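Putative adenosine kinase (Schistosoma mansoni, PDB 3VAS) probably phosphorylates adenosine to AMP as an adenosine kinase of the ribokinase (pfkB) family, and holds adenosine in its pocket. Local coordinates at residues L268-A271 / K275-R278. Residues are numbered along the deposited sequence; the frame is centred on the assembly and turned at random.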
# COMPACT_ATOMS: atom_id res chain seq x y z
N LEU A 268 0.47 21.10 3.90
CA LEU A 268 1.76 21.23 3.22
C LEU A 268 1.53 21.78 1.82
O LEU A 268 0.62 21.33 1.12
CB LEU A 268 2.49 19.89 3.13
CG LEU A 268 3.38 19.47 4.31
CD1 LEU A 268 3.90 18.06 4.10
CD2 LEU A 268 4.54 20.45 4.47
N PRO A 269 2.34 22.77 1.42
CA PRO A 269 2.20 23.33 0.07
C PRO A 269 2.39 22.25 -1.00
O PRO A 269 3.14 21.30 -0.79
CB PRO A 269 3.35 24.35 -0.01
CG PRO A 269 3.61 24.73 1.42
CD PRO A 269 3.39 23.45 2.20
N PHE A 270 1.69 22.39 -2.12
CA PHE A 270 1.97 21.55 -3.27
C PHE A 270 3.25 22.06 -3.94
O PHE A 270 3.62 23.22 -3.77
CB PHE A 270 0.80 21.56 -4.26
CG PHE A 270 -0.35 20.71 -3.83
CD1 PHE A 270 -0.45 19.39 -4.24
CD2 PHE A 270 -1.33 21.22 -2.99
CE1 PHE A 270 -1.51 18.60 -3.84
CE2 PHE A 270 -2.39 20.43 -2.58
CZ PHE A 270 -2.48 19.12 -3.01
N ALA A 271 3.91 21.18 -4.68
CA ALA A 271 5.23 21.48 -5.25
C ALA A 271 5.26 22.71 -6.16
O ALA A 271 6.27 23.42 -6.21
CB ALA A 271 5.77 20.27 -5.97
N LYS A 275 -2.57 26.77 -5.20
CA LYS A 275 -3.61 26.51 -4.21
C LYS A 275 -4.48 25.35 -4.70
O LYS A 275 -5.06 25.41 -5.78
CB LYS A 275 -4.47 27.75 -3.97
N ARG A 276 -4.55 24.30 -3.89
CA ARG A 276 -5.17 23.05 -4.31
C ARG A 276 -5.61 22.28 -3.07
O ARG A 276 -5.02 22.41 -2.00
CB ARG A 276 -4.17 22.23 -5.13
CG ARG A 276 -4.76 21.10 -5.94
CD ARG A 276 -3.67 20.32 -6.68
NE ARG A 276 -3.15 21.02 -7.86
CZ ARG A 276 -2.01 21.69 -7.90
NH1 ARG A 276 -1.25 21.78 -6.82
NH2 ARG A 276 -1.61 22.28 -9.02
N LYS A 277 -6.65 21.46 -3.22
CA LYS A 277 -7.17 20.66 -2.12
C LYS A 277 -6.45 19.31 -1.99
O LYS A 277 -6.38 18.55 -2.95
CB LYS A 277 -8.67 20.45 -2.30
CG LYS A 277 -9.26 19.33 -1.47
CD LYS A 277 -10.78 19.27 -1.65
CE LYS A 277 -11.38 18.07 -0.94
NZ LYS A 277 -12.87 18.12 -0.91
N ARG A 278 -5.93 19.02 -0.80
CA ARG A 278 -5.40 17.69 -0.52
C ARG A 278 -6.21 17.03 0.59
O ARG A 278 -6.47 17.64 1.62
CB ARG A 278 -3.93 17.72 -0.12
CG ARG A 278 -3.41 16.34 0.30
CD ARG A 278 -1.89 16.27 0.32
NE ARG A 278 -1.32 17.34 1.10
CZ ARG A 278 -0.60 18.34 0.61
NH1 ARG A 278 -0.33 18.39 -0.69
NH2 ARG A 278 -0.14 19.27 1.42
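A pair of cation-pi contacts, one on each face of the Phe270 ring, joins the two limbs of the loop that links helix 257-267 to strand 279-284 in this ribokinase-family kinase. The centre of the contact lies about 22 Å from the centre of the chain. Arg276 and Arg278 are two residues apart in an extended run. The side chains of both start toward 268-271, and each covers one face of the Phe270 ring.

On one face, Arg278 CZ stands 4.4 Å from the Phe270 ring centroid. Arg278 NH1 comes closest, 3.2 Å from Phe270 CZ. The guanidinium is tilted by 45° to the ring, not stacked flat on it. The bend at chi3 (52°) turns this group back over the ring, and Arg278 NE donates a hydrogen bond to the carbonyl oxygen of Ile265. Leu268 lies at the edge of the same guanidinium, but the fit there is too tight in the model to define a bond.

On the opposite face, Arg276 packs with both its aliphatic chain and its guanidinium NH1. Arg276 CB makes a CH-pi contact 4.0 Å from the Phe270 ring centroid, and CD sits over the ring centre. The Arg276 guanidinium is steeply turned, 73° from the ring plane, and Arg276 CZ is 4.9 Å from the Phe270 ring centroid. NH2 forms salt bridges with Glu207 and Asp272, which probably offset its charge and fix its rotation. Leu204 of helix 189-205 touches both Phe270 and Arg276. At the root of the ring, Arg276 NH1 approaches Phe270 CB to 3.3 Å, with CB near the guanidinium plane.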